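Local coordinates for protein tartrate dehydrogenase/decarboxylase (Pseudomonas putida, PDB 3FLK) that oxidises tartrate to oxaloglycolate with NAD(+), converts meso-tartrate to D-glycerate and decarboxylates D-malate oxidatively to pyruvate, using magnesium or manganese, at residues Asn297-Ile302 / Gln350-Ala355; Ile330-Ala335 / Ser357-Arg362; Ile25-Ala30 / Asp324-Ala329; Pro114-Ala119 / Pro341-Thr346. The protein carries 1 engineered substitution. One frame throughout, in Å; residues are numbered along the deposited sequence.

Contact 1: residues Asn297-Ile302 / Gln350-Ala355; sequences NPIAMI and QQVGAA. With NAI (1,4-dihydronicotinamide adenine dinucleotide), chain F.
Beside the adenine end of the NADH pocket, P298 in the turn that starts helix 299-313 lies against V352 near the beginning of helix 349-361. P298 CG sits 3.8 Å from V352 CG1 and 3.9 Å from V352 CB, the CG and CD corner of the proline ring lying slantwise across the valine. V352 turns CG1 to this spot because that methyl stands opposite the backbone N (chi1 177°). The G353 backbone passes beside the ring, with the CA atoms of P298 and G353 6.7 Å apart. The turn itself is an Asx-Pro turn: N297 OD1 accepts I299 N at 3.0 Å and so caps the helix, the donor lying above the carbonyl plane. With P298 cut back to an alanine, V352 CG1 would probably face a gap where the ring had been, and the backbone after N297 would be likely to turn more freely. N297 also reads the adenine with its main chain, donating from N to NAI N1A at 2.9 Å while its O receives NAI N6A at 3.0 Å; both bonds are fairly straight. N297 ND2 is turned instead to D342 OD1.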
loop_
_atom_site.group_PDB
_atom_site.type_symbol
_atom_site.label_atom_id
_atom_site.label_comp_id
_atom_site.label_asym_id
_atom_site.label_seq_id
_atom_site.Cartn_x
_atom_site.Cartn_y
_atom_site.Cartn_z
ATOM N N ASN A 297 -10.271 17.898 11.063
ATOM C CA ASN A 297 -11.587 17.522 10.550
ATOM C C ASN A 297 -12.277 16.575 11.536
ATOM O O ASN A 297 -11.746 15.501 11.833
ATOM C CB ASN A 297 -11.428 16.848 9.176
ATOM C CG ASN A 297 -12.727 16.782 8.389
ATOM O OD1 ASN A 297 -13.816 16.833 8.952
ATOM N ND2 ASN A 297 -12.608 16.671 7.069
ATOM N N PRO A 298 -13.447 16.983 12.073
ATOM C CA PRO A 298 -14.175 16.130 13.010
ATOM C C PRO A 298 -15.159 15.152 12.357
ATOM O O PRO A 298 -15.801 14.375 13.071
ATOM C CB PRO A 298 -14.950 17.143 13.852
ATOM C CG PRO A 298 -15.246 18.259 12.890
ATOM C CD PRO A 298 -14.133 18.275 11.867
ATOM N N ILE A 299 -15.285 15.184 11.030
ATOM C CA ILE A 299 -16.292 14.360 10.349
ATOM C C ILE A 299 -16.065 12.855 10.557
ATOM O O ILE A 299 -17.023 12.108 10.768
ATOM C CB ILE A 299 -16.450 14.720 8.841
ATOM C CG1 ILE A 299 -17.046 16.129 8.693
ATOM C CG2 ILE A 299 -17.338 13.692 8.125
ATOM C CD1 ILE A 299 -17.082 16.663 7.267
ATOM N N ALA A 300 -14.805 12.425 10.522
ATOM C CA ALA A 300 -14.458 11.020 10.760
ATOM C C ALA A 300 -14.967 10.540 12.117
ATOM O O ALA A 300 -15.576 9.473 12.217
ATOM C CB ALA A 300 -12.953 10.809 10.643
HETATM N N MSE A 301 -14.723 11.347 13.148
HETATM C CA MSE A 301 -15.203 11.082 14.502
HETATM C C MSE A 301 -16.733 11.016 14.550
HETATM O O MSE A 301 -17.296 10.101 15.151
HETATM C CB MSE A 301 -14.693 12.163 15.460
HETATM C CG MSE A 301 -14.936 11.884 16.936
HETATM SE SE MSE A 301 -13.665 10.592 17.664
HETATM C CE MSE A 301 -14.767 8.996 17.622
ATOM N N ILE A 302 -17.386 11.982 13.907
ATOM C CA ILE A 302 -18.850 12.089 13.911
ATOM C C ILE A 302 -19.507 10.915 13.173
ATOM O O ILE A 302 -20.439 10.297 13.687
ATOM C CB ILE A 302 -19.318 13.456 13.339
ATOM C CG1 ILE A 302 -18.912 14.589 14.292
ATOM C CG2 ILE A 302 -20.833 13.473 13.124
ATOM C CD1 ILE A 302 -18.765 15.955 13.630
ATOM N N GLN A 350 -14.324 23.084 15.811
ATOM C CA GLN A 350 -15.516 23.352 16.615
ATOM C C GLN A 350 -16.654 23.928 15.779
ATOM O O GLN A 350 -17.819 23.621 16.023
ATOM C CB GLN A 350 -15.183 24.291 17.784
ATOM C CG GLN A 350 -14.253 23.688 18.852
ATOM C CD GLN A 350 -12.807 23.558 18.394
ATOM O OE1 GLN A 350 -12.349 24.282 17.500
ATOM N NE2 GLN A 350 -12.078 22.628 19.007
ATOM N N GLN A 351 -16.310 24.751 14.791
ATOM C CA GLN A 351 -17.305 25.341 13.889
ATOM C C GLN A 351 -17.971 24.294 12.993
ATOM O O GLN A 351 -19.164 24.389 12.715
ATOM C CB GLN A 351 -16.686 26.457 13.042
ATOM C CG GLN A 351 -16.428 27.754 13.811
ATOM C CD GLN A 351 -15.691 28.800 12.987
ATOM O OE1 GLN A 351 -14.846 28.473 12.155
ATOM N NE2 GLN A 351 -16.005 30.071 13.227
ATOM N N VAL A 352 -17.204 23.303 12.545
ATOM C CA VAL A 352 -17.765 22.205 11.746
ATOM C C VAL A 352 -18.697 21.340 12.600
ATOM O O VAL A 352 -19.800 20.990 12.168
ATOM C CB VAL A 352 -16.662 21.348 11.067
ATOM C CG1 VAL A 352 -17.277 20.175 10.298
ATOM C CG2 VAL A 352 -15.829 22.208 10.125
ATOM N N GLY A 353 -18.254 21.013 13.812
ATOM C CA GLY A 353 -19.087 20.299 14.782
ATOM C C GLY A 353 -20.414 21.003 15.012
ATOM O O GLY A 353 -21.475 20.376 14.970
ATOM N N ALA A 354 -20.344 22.315 15.233
ATOM C CA ALA A 354 -21.528 23.153 15.431
ATOM C C ALA A 354 -22.446 23.182 14.208
ATOM O O ALA A 354 -23.670 23.126 14.348
ATOM C CB ALA A 354 -21.112 24.571 15.816
ATOM N N ALA A 355 -21.851 23.271 13.019
ATOM C CA ALA A 355 -22.605 23.305 11.764
ATOM C C ALA A 355 -23.368 22.002 11.492
ATOM O O ALA A 355 -24.510 22.032 11.033
ATOM C CB ALA A 355 -21.681 23.638 10.596
HETATM P PA NAI F . -2.204 10.550 11.331
HETATM O O1A NAI F . -3.465 9.975 10.807
HETATM O O2A NAI F . -2.328 10.976 12.737
HETATM O O5B NAI F . -1.792 11.811 10.436
HETATM C C5B NAI F . -1.411 11.696 9.083
HETATM C C4B NAI F . -1.618 13.025 8.365
HETATM O O4B NAI F . -3.001 13.252 8.166
HETATM C C3B NAI F . -1.078 14.202 9.166
HETATM O O3B NAI F . -0.457 15.098 8.276
HETATM C C2B NAI F . -2.316 14.821 9.783
HETATM O O2B NAI F . -2.198 16.217 9.937
HETATM C C1B NAI F . -3.424 14.441 8.814
HETATM N N9A NAI F . -4.698 14.221 9.518
HETATM C C8A NAI F . -5.044 13.138 10.286
HETATM N N7A NAI F . -6.299 13.330 10.747
HETATM C C5A NAI F . -6.759 14.509 10.290
HETATM C C6A NAI F . -7.967 15.179 10.462
HETATM N N6A NAI F . -8.939 14.639 11.193
HETATM N N1A NAI F . -8.151 16.405 9.855
HETATM C C2A NAI F . -7.151 16.965 9.088
HETATM N N3A NAI F . -5.958 16.287 8.921
HETATM C C4A NAI F . -5.762 15.085 9.515
HETATM O O3 NAI F . -1.057 9.426 11.117
HETATM P PN NAI F . 0.527 9.549 11.400
HETATM O O1N NAI F . 0.988 10.946 11.256
HETATM O O2N NAI F . 1.169 8.520 10.549
HETATM O O5D NAI F . 0.666 9.087 12.927
HETATM C C5D NAI F . 0.560 9.996 14.004
HETATM C C4D NAI F . 0.364 9.234 15.314
HETATM O O4D NAI F . -0.921 8.642 15.340
HETATM C C3D NAI F . 1.361 8.100 15.515
HETATM O O3D NAI F . 1.710 8.085 16.878
HETATM C C2D NAI F . 0.578 6.846 15.169
HETATM O O2D NAI F . 1.038 5.714 15.869
HETATM C C1D NAI F . -0.827 7.247 15.591
HETATM N N1N NAI F . -1.929 6.545 14.904
HETATM C C2N NAI F . -2.919 6.021 15.688
HETATM C C3N NAI F . -4.005 5.367 15.116
HETATM C C7N NAI F . -5.196 5.046 15.973
HETATM O O7N NAI F . -5.232 5.492 17.311
HETATM N N7N NAI F . -6.201 4.341 15.454
HETATM C C4N NAI F . -4.074 5.255 13.727
HETATM C C5N NAI F . -3.064 5.796 12.931
HETATM C C6N NAI F . -1.988 6.447 13.535
#

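Contact 2: residues Ile330-Ala335 / Ser357-Arg362; sequences IERVIA and SDTLAR
T359 meets R332 and V333 with its two branches, and no hydrogen bond crosses between the helices. The apolar part of the contact belongs to T359 CG2, which touches the aliphatic stem of R332 at two points, R332 CD at 3.8 Å and R332 CB at 4.0 Å. The arginine is extended from CG to NE, and its methylene groups therefore run past the threonine methyl. On the other branch, T359 OG1 lies 3.7 Å from V333 CG2, a plain van der Waals approach between a hydroxyl oxygen and a methyl.

The polar atoms find their mates along their own helices. With OG1 beside the backbone N (chi1 -59°), T359 can bond to A355 O one turn earlier, and this leaves CG2 to face the arginine. R332 NE is likewise bonded to N328 OD1, one turn back, which helps to hold the extended chain beside T359.

The charged pair is also local. R362 NE donates to both oxygens of D358, at 2.9 Å to OD1 and 3.2 Å to OD2. D358 OD2 lies nearly in the guanidinium plane, whereas D358 OD1 is tilted from it, and both oxygens are met on their syn sides. The salt bridge spans one turn near the end of the chain.

Helices 317-336 and 349-361 follow each other in sequence, and the arrangement is that of two consecutive helices packed in the layer of an alpha/beta domain, with T359 between a buried valine and an arginine at the surface.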
loop_
_atom_site.group_PDB
_atom_site.type_symbol
_atom_site.label_atom_id
_atom_site.label_comp_id
_atom_site.label_asym_id
_atom_site.label_seq_id
_atom_site.Cartn_x
_atom_site.Cartn_y
_atom_site.Cartn_z
ATOM N N ILE A 330 -24.012 15.509 7.675
ATOM C CA ILE A 330 -22.639 15.496 7.162
ATOM C C ILE A 330 -22.604 15.867 5.673
ATOM O O ILE A 330 -21.830 16.736 5.271
ATOM C CB ILE A 330 -21.937 14.127 7.423
ATOM C CG1 ILE A 330 -21.589 13.982 8.909
ATOM C CG2 ILE A 330 -20.672 13.988 6.574
ATOM C CD1 ILE A 330 -21.336 12.549 9.367
ATOM N N GLU A 331 -23.457 15.219 4.877
ATOM C CA GLU A 331 -23.572 15.486 3.436
ATOM C C GLU A 331 -23.865 16.956 3.136
ATOM O O GLU A 331 -23.232 17.554 2.264
ATOM C CB GLU A 331 -24.671 14.618 2.808
ATOM C CG GLU A 331 -24.323 13.143 2.642
ATOM C CD GLU A 331 -25.553 12.257 2.453
ATOM O OE1 GLU A 331 -26.621 12.769 2.043
ATOM O OE2 GLU A 331 -25.452 11.040 2.722
ATOM N N ARG A 332 -24.823 17.526 3.864
ATOM C CA ARG A 332 -25.256 18.913 3.650
ATOM C C ARG A 332 -24.154 19.925 3.955
ATOM O O ARG A 332 -23.932 20.865 3.190
ATOM C CB ARG A 332 -26.513 19.216 4.474
ATOM C CG ARG A 332 -27.776 18.565 3.924
ATOM C CD ARG A 332 -28.935 18.688 4.896
ATOM N NE ARG A 332 -30.179 18.168 4.330
ATOM C CZ ARG A 332 -31.162 18.924 3.846
ATOM N NH1 ARG A 332 -31.064 20.248 3.858
ATOM N NH2 ARG A 332 -32.252 18.352 3.353
ATOM N N VAL A 333 -23.464 19.714 5.071
ATOM C CA VAL A 333 -22.369 20.578 5.506
ATOM C C VAL A 333 -21.209 20.575 4.497
ATOM O O VAL A 333 -20.643 21.630 4.184
ATOM C CB VAL A 333 -21.922 20.195 6.943
ATOM C CG1 VAL A 333 -20.471 20.538 7.201
ATOM C CG2 VAL A 333 -22.834 20.859 7.973
ATOM N N ILE A 334 -20.881 19.392 3.976
ATOM C CA ILE A 334 -19.865 19.251 2.926
ATOM C C ILE A 334 -20.287 19.987 1.644
ATOM O O ILE A 334 -19.488 20.720 1.052
ATOM C CB ILE A 334 -19.548 17.758 2.628
ATOM C CG1 ILE A 334 -18.783 17.130 3.800
ATOM C CG2 ILE A 334 -18.754 17.619 1.333
ATOM C CD1 ILE A 334 -18.636 15.606 3.722
ATOM N N ALA A 335 -21.540 19.799 1.232
ATOM C CA ALA A 335 -22.086 20.499 0.065
ATOM C C ALA A 335 -22.035 22.022 0.234
ATOM O O ALA A 335 -21.751 22.746 -0.721
ATOM C CB ALA A 335 -23.510 20.036 -0.223
ATOM N N SER A 357 -24.205 19.730 13.880
ATOM C CA SER A 357 -25.178 19.656 14.966
ATOM C C SER A 357 -26.421 20.510 14.681
ATOM O O SER A 357 -27.553 20.048 14.865
ATOM C CB SER A 357 -24.527 20.072 16.288
ATOM O OG SER A 357 -25.358 19.751 17.388
ATOM N N ASP A 358 -26.204 21.743 14.221
ATOM C CA ASP A 358 -27.305 22.649 13.884
ATOM C C ASP A 358 -28.123 22.164 12.690
ATOM O O ASP A 358 -29.354 22.220 12.713
ATOM C CB ASP A 358 -26.793 24.066 13.612
ATOM C CG ASP A 358 -27.919 25.046 13.318
ATOM O OD1 ASP A 358 -28.901 25.079 14.094
ATOM O OD2 ASP A 358 -27.825 25.776 12.308
ATOM N N THR A 359 -27.433 21.706 11.647
ATOM C CA THR A 359 -28.081 21.158 10.454
ATOM C C THR A 359 -28.961 19.960 10.822
ATOM O O THR A 359 -30.091 19.843 10.343
ATOM C CB THR A 359 -27.037 20.759 9.383
ATOM O OG1 THR A 359 -26.266 21.911 9.021
ATOM C CG2 THR A 359 -27.704 20.199 8.136
ATOM N N LEU A 360 -28.442 19.088 11.684
ATOM C CA LEU A 360 -29.173 17.908 12.140
ATOM C C LEU A 360 -30.464 18.292 12.868
ATOM O O LEU A 360 -31.525 17.725 12.603
ATOM C CB LEU A 360 -28.284 17.039 13.036
ATOM C CG LEU A 360 -28.788 15.655 13.459
ATOM C CD1 LEU A 360 -27.616 14.713 13.620
ATOM C CD2 LEU A 360 -29.591 15.722 14.749
ATOM N N ALA A 361 -30.365 19.260 13.778
ATOM C CA ALA A 361 -31.524 19.727 14.544
ATOM C C ALA A 361 -32.598 20.358 13.655
ATOM O O ALA A 361 -33.786 20.316 13.984
ATOM C CB ALA A 361 -31.087 20.699 15.637
ATOM N N ARG A 362 -32.177 20.917 12.523
ATOM C CA ARG A 362 -33.085 21.600 11.599
ATOM C C ARG A 362 -33.677 20.694 10.514
ATOM O O ARG A 362 -34.496 21.146 9.710
ATOM C CB ARG A 362 -32.391 22.816 10.967
ATOM C CG ARG A 362 -32.013 23.890 11.974
ATOM C CD ARG A 362 -31.395 25.115 11.316
ATOM N NE ARG A 362 -30.992 26.111 12.313
ATOM C CZ ARG A 362 -31.810 27.002 12.876
ATOM N NH1 ARG A 362 -33.099 27.042 12.549
ATOM N NH2 ARG A 362 -31.337 27.861 13.772
#

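Contact 3: residues Ile25-Ala30 / Asp324-Ala329; sequences IRVLEA and DDMLNA
The helical segments I25-A30 and D324-A329 approach to 7.7 Å between the CA atoms of V27 and M326, a spacing bridged mainly by the long side chain of M326. This residue, here selenomethionine, leaves its own helix toward the other one. The chain is extended at chi2 (177°), and a bend at chi3 (70°) swings the terminal methyl round into the notch between two neighbouring residues of the facing helix.

M326 CE then rests 3.8 Å from V27 CG1 and equally 3.8 Å from L28 CD2, so that one methyl group is held by two side chains adjacent in sequence. The selenium joins on the leucine side only, with M326 SE 3.9 Å from L28 CD2, while on the valine side M326 CG approaches V27 CG1 at 4.2 Å. V27 points toward the facing helix. L28 starts off away from it and brings only the CD2 branch back to the methyl. All three residues are buried, and the contact is entirely apolar.

Other helices close round this point. I302 of helix 299-313 reaches V27, L309 of the same helix lies against both L28 and M326, and L360 of helix 349-361 covers M326. At the flank, D325 OD2 is hydrogen-bonded to H35 NE2 near the end of helix 17-35. That helix is the connection of a beta-alpha-beta unit, linking the adjacent parallel strands 6-13 and 39-43, and through F41 of the latter strand L28 ties the helical cluster to the edge of the large mixed sheet.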
loop_
_atom_site.group_PDB
_atom_site.type_symbol
_atom_site.label_atom_id
_atom_site.label_comp_id
_atom_site.label_asym_id
_atom_site.label_seq_id
_atom_site.Cartn_x
_atom_site.Cartn_y
_atom_site.Cartn_z
ATOM N N ILE A 25 -19.402 13.752 20.271
ATOM C CA ILE A 25 -20.375 13.714 21.367
ATOM C C ILE A 25 -21.466 14.780 21.184
ATOM O O ILE A 25 -22.649 14.505 21.394
ATOM C CB ILE A 25 -19.680 13.835 22.749
ATOM C CG1 ILE A 25 -18.823 12.589 23.018
ATOM C CG2 ILE A 25 -20.711 14.031 23.873
ATOM C CD1 ILE A 25 -17.780 12.761 24.111
ATOM N N ARG A 26 -21.059 15.979 20.766
ATOM C CA ARG A 26 -21.986 17.079 20.485
ATOM C C ARG A 26 -23.086 16.653 19.506
ATOM O O ARG A 26 -24.273 16.827 19.788
ATOM C CB ARG A 26 -21.215 18.280 19.931
ATOM C CG ARG A 26 -22.032 19.547 19.713
ATOM C CD ARG A 26 -21.166 20.599 19.041
ATOM N NE ARG A 26 -21.668 21.956 19.238
ATOM C CZ ARG A 26 -20.931 23.053 19.083
ATOM N NH1 ARG A 26 -19.652 22.958 18.734
ATOM N NH2 ARG A 26 -21.474 24.247 19.281
ATOM N N VAL A 27 -22.681 16.090 18.368
ATOM C CA VAL A 27 -23.622 15.660 17.330
ATOM C C VAL A 27 -24.474 14.470 17.787
ATOM O O VAL A 27 -25.666 14.392 17.463
ATOM C CB VAL A 27 -22.899 15.333 15.994
ATOM C CG1 VAL A 27 -23.899 14.907 14.919
ATOM C CG2 VAL A 27 -22.086 16.531 15.513
ATOM N N LEU A 28 -23.862 13.551 18.537
ATOM C CA LEU A 28 -24.582 12.403 19.101
ATOM C C LEU A 28 -25.662 12.836 20.092
ATOM O O LEU A 28 -26.761 12.277 20.099
ATOM C CB LEU A 28 -23.619 11.423 19.777
ATOM C CG LEU A 28 -22.731 10.534 18.900
ATOM C CD1 LEU A 28 -21.699 9.828 19.760
ATOM C CD2 LEU A 28 -23.550 9.521 18.122
ATOM N N GLU A 29 -25.341 13.826 20.924
ATOM C CA GLU A 29 -26.300 14.371 21.889
ATOM C C GLU A 29 -27.454 15.096 21.191
ATOM O O GLU A 29 -28.593 15.034 21.647
ATOM C CB GLU A 29 -25.600 15.281 22.907
ATOM C CG GLU A 29 -24.821 14.511 23.981
ATOM C CD GLU A 29 -23.968 15.397 24.883
ATOM O OE1 GLU A 29 -23.575 16.510 24.463
ATOM O OE2 GLU A 29 -23.677 14.971 26.021
ATOM N N ALA A 30 -27.155 15.765 20.078
ATOM C CA ALA A 30 -28.182 16.390 19.244
ATOM C C ALA A 30 -29.066 15.337 18.573
ATOM O O ALA A 30 -30.281 15.517 18.462
ATOM C CB ALA A 30 -27.547 17.301 18.205
ATOM N N ASP A 324 -29.050 7.851 9.973
ATOM C CA ASP A 324 -29.381 8.425 8.670
ATOM C C ASP A 324 -29.380 9.955 8.685
ATOM O O ASP A 324 -28.922 10.582 7.731
ATOM C CB ASP A 324 -30.735 7.895 8.172
ATOM C CG ASP A 324 -30.734 6.385 7.932
ATOM O OD1 ASP A 324 -29.705 5.714 8.184
ATOM O OD2 ASP A 324 -31.782 5.863 7.491
ATOM N N ASP A 325 -29.888 10.545 9.766
ATOM C CA ASP A 325 -29.908 12.003 9.919
ATOM C C ASP A 325 -28.509 12.584 10.092
ATOM O O ASP A 325 -28.229 13.687 9.621
ATOM C CB ASP A 325 -30.801 12.422 11.090
ATOM C CG ASP A 325 -32.280 12.433 10.729
ATOM O OD1 ASP A 325 -32.628 12.119 9.569
ATOM O OD2 ASP A 325 -33.098 12.760 11.611
HETATM N N MSE A 326 -27.636 11.838 10.766
HETATM C CA MSE A 326 -26.245 12.248 10.946
HETATM C C MSE A 326 -25.489 12.262 9.621
HETATM O O MSE A 326 -24.733 13.192 9.346
HETATM C CB MSE A 326 -25.546 11.363 11.978
HETATM C CG MSE A 326 -25.999 11.653 13.397
HETATM SE SE MSE A 326 -25.226 10.505 14.751
HETATM C CE MSE A 326 -23.389 11.167 14.687
ATOM N N LEU A 327 -25.718 11.241 8.797
ATOM C CA LEU A 327 -25.140 11.185 7.456
ATOM C C LEU A 327 -25.694 12.290 6.560
ATOM O O LEU A 327 -24.952 12.898 5.795
ATOM C CB LEU A 327 -25.357 9.808 6.819
ATOM C CG LEU A 327 -24.254 8.749 6.968
ATOM C CD1 LEU A 327 -23.011 9.110 6.143
ATOM C CD2 LEU A 327 -23.883 8.490 8.427
ATOM N N ASN A 328 -26.998 12.536 6.669
ATOM C CA ASN A 328 -27.662 13.634 5.968
ATOM C C ASN A 328 -27.028 14.978 6.333
ATOM O O ASN A 328 -26.708 15.775 5.453
ATOM C CB ASN A 328 -29.165 13.634 6.293
ATOM C CG ASN A 328 -29.990 14.486 5.328
ATOM O OD1 ASN A 328 -29.460 15.288 4.562
ATOM N ND2 ASN A 328 -31.306 14.310 5.374
ATOM N N ALA A 329 -26.830 15.202 7.631
ATOM C CA ALA A 329 -26.220 16.434 8.137
ATOM C C ALA A 329 -24.776 16.601 7.651
ATOM O O ALA A 329 -24.373 17.697 7.264
ATOM C CB ALA A 329 -26.287 16.473 9.661
#

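Contact 4: residues Pro114-Ala119 / Pro341-Thr346; sequences PGVPCA and PDMGGT
M343, deposited as selenomethionine, lays its terminal methyl over the fork of V116, with M343 CE 3.6 Å from V116 CG2 and 4.0 Å from V116 CG1. The side chain starts off across the line to V116, and a bend at the last torsion (chi3 80°) brings CE to the two valine methyls. I334 of helix 317-336 packs against both residues, while I264, T261 and N297 also touch M343, which is buried although V116 is only partly so.

P117 makes the second half of the contact. It meets the backbone rather than the side chain of M343: P117 CD stands 3.8 Å from M343 O, and P117 CG 4.1 Å from the same oxygen.

The loop P341-T346 is shaped here by a tight turn in which G344 N bonds to P341 O at 3.1 Å. G344 has a positive phi (91°), where a side chain would strike the preceding carbonyl oxygen and would in addition point at P117 CG. G115 takes similar backbone angles in the other loop. Next to M343, D342 lies at the NADH pocket, its OD1 bonded to T261 OG1 and its OD2 to T340 OG1. At the end of the segment P114-A119, A119 forms backbone hydrogen bonds with the second subunit.

No hydrogen bond or charge pair joins the two segments. Methyl groups, a proline ring and one carbonyl oxygen meet by van der Waals contact, so the fit between these loops rests on shape rather than on directed polar bonds across the contact.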
loop_
_atom_site.group_PDB
_atom_site.type_symbol
_atom_site.label_atom_id
_atom_site.label_comp_id
_atom_site.label_asym_id
_atom_site.label_seq_id
_atom_site.Cartn_x
_atom_site.Cartn_y
_atom_site.Cartn_z
ATOM N N PRO A 114 -20.656 14.742 -2.772
ATOM C CA PRO A 114 -20.799 15.944 -3.599
ATOM C C PRO A 114 -20.235 17.178 -2.900
ATOM O O PRO A 114 -20.469 17.373 -1.705
ATOM C CB PRO A 114 -22.317 16.078 -3.769
ATOM C CG PRO A 114 -22.844 14.705 -3.556
ATOM C CD PRO A 114 -21.957 14.096 -2.517
ATOM N N GLY A 115 -19.483 17.989 -3.642
ATOM C CA GLY A 115 -18.887 19.211 -3.103
ATOM C C GLY A 115 -17.461 19.061 -2.602
ATOM O O GLY A 115 -16.844 20.042 -2.181
ATOM N N VAL A 116 -16.939 17.837 -2.635
ATOM C CA VAL A 116 -15.548 17.572 -2.262
ATOM C C VAL A 116 -14.660 17.714 -3.500
ATOM O O VAL A 116 -14.995 17.188 -4.562
ATOM C CB VAL A 116 -15.362 16.144 -1.667
ATOM C CG1 VAL A 116 -13.944 15.951 -1.136
ATOM C CG2 VAL A 116 -16.361 15.878 -0.560
ATOM N N PRO A 117 -13.535 18.446 -3.375
ATOM C CA PRO A 117 -12.546 18.415 -4.453
ATOM C C PRO A 117 -11.875 17.042 -4.503
ATOM O O PRO A 117 -11.084 16.705 -3.617
ATOM C CB PRO A 117 -11.537 19.502 -4.048
ATOM C CG PRO A 117 -12.209 20.299 -2.966
ATOM C CD PRO A 117 -13.125 19.343 -2.280
ATOM N N CYS A 118 -12.219 16.251 -5.518
ATOM C CA CYS A 118 -11.678 14.901 -5.668
ATOM C C CYS A 118 -10.200 14.950 -6.044
ATOM O O CYS A 118 -9.785 15.768 -6.869
ATOM C CB CYS A 118 -12.467 14.103 -6.710
ATOM S SG CYS A 118 -11.948 12.367 -6.897
ATOM N N ALA A 119 -9.417 14.072 -5.424
ATOM C CA ALA A 119 -7.987 13.967 -5.702
ATOM C C ALA A 119 -7.720 13.384 -7.089
ATOM O O ALA A 119 -6.667 13.627 -7.678
ATOM C CB ALA A 119 -7.309 13.125 -4.639
ATOM N N PRO A 341 -9.907 23.087 6.593
ATOM C CA PRO A 341 -8.940 23.316 5.507
ATOM C C PRO A 341 -8.529 22.086 4.682
ATOM O O PRO A 341 -8.167 22.240 3.515
ATOM C CB PRO A 341 -7.727 23.895 6.241
ATOM C CG PRO A 341 -8.311 24.548 7.446
ATOM C CD PRO A 341 -9.391 23.603 7.875
ATOM N N ASP A 342 -8.576 20.889 5.270
ATOM C CA ASP A 342 -8.230 19.667 4.527
ATOM C C ASP A 342 -9.239 19.363 3.411
ATOM O O ASP A 342 -8.940 18.602 2.486
ATOM C CB ASP A 342 -8.069 18.463 5.466
ATOM C CG ASP A 342 -9.353 18.102 6.182
ATOM O OD1 ASP A 342 -9.919 17.026 5.894
ATOM O OD2 ASP A 342 -9.804 18.899 7.029
HETATM N N MSE A 343 -10.424 19.965 3.508
HETATM C CA MSE A 343 -11.460 19.840 2.484
HETATM C C MSE A 343 -11.663 21.141 1.703
HETATM O O MSE A 343 -12.633 21.280 0.956
HETATM C CB MSE A 343 -12.782 19.399 3.110
HETATM C CG MSE A 343 -12.712 18.083 3.852
HETATM SE SE MSE A 343 -14.487 17.495 4.368
HETATM C CE MSE A 343 -15.055 16.729 2.673
ATOM N N GLY A 344 -10.749 22.091 1.885
ATOM C CA GLY A 344 -10.778 23.346 1.135
ATOM C C GLY A 344 -11.563 24.470 1.792
ATOM O O GLY A 344 -11.741 25.532 1.193
ATOM N N GLY A 345 -12.026 24.240 3.020
ATOM C CA GLY A 345 -12.802 25.237 3.757
ATOM C C GLY A 345 -11.966 26.062 4.717
ATOM O O GLY A 345 -10.747 25.907 4.783
ATOM N N THR A 346 -12.625 26.937 5.472
ATOM C CA THR A 346 -11.929 27.828 6.403
ATOM C C THR A 346 -12.420 27.687 7.843
ATOM O O THR A 346 -11.950 28.398 8.733
ATOM C CB THR A 346 -12.047 29.313 5.980
ATOM O OG1 THR A 346 -13.430 29.686 5.914
ATOM C CG2 THR A 346 -11.385 29.553 4.624
#

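How the contacts relate
Contacts 1, 2 and 3 form one helical cluster. Contacts 2 and 3 have centres about 8 Å apart and share helix 317-336; contacts 1 and 2, about 10 Å apart, share helix 349-361. I302 of contact 1 joins contact 3 through I302 CG2 and V27 CG1 at 3.8 Å, and L360 CD1 of contact 2 reaches M326 CG of contact 3 at 3.5 Å. Contact 4 lies off this cluster, its centre about 20 Å from that of contact 3, but meets contact 2 through I334. It also reaches contact 1, where N297 ND2 and D342 OD1 are 3.0 Å apart, and these two residues both belong to the NADH pocket.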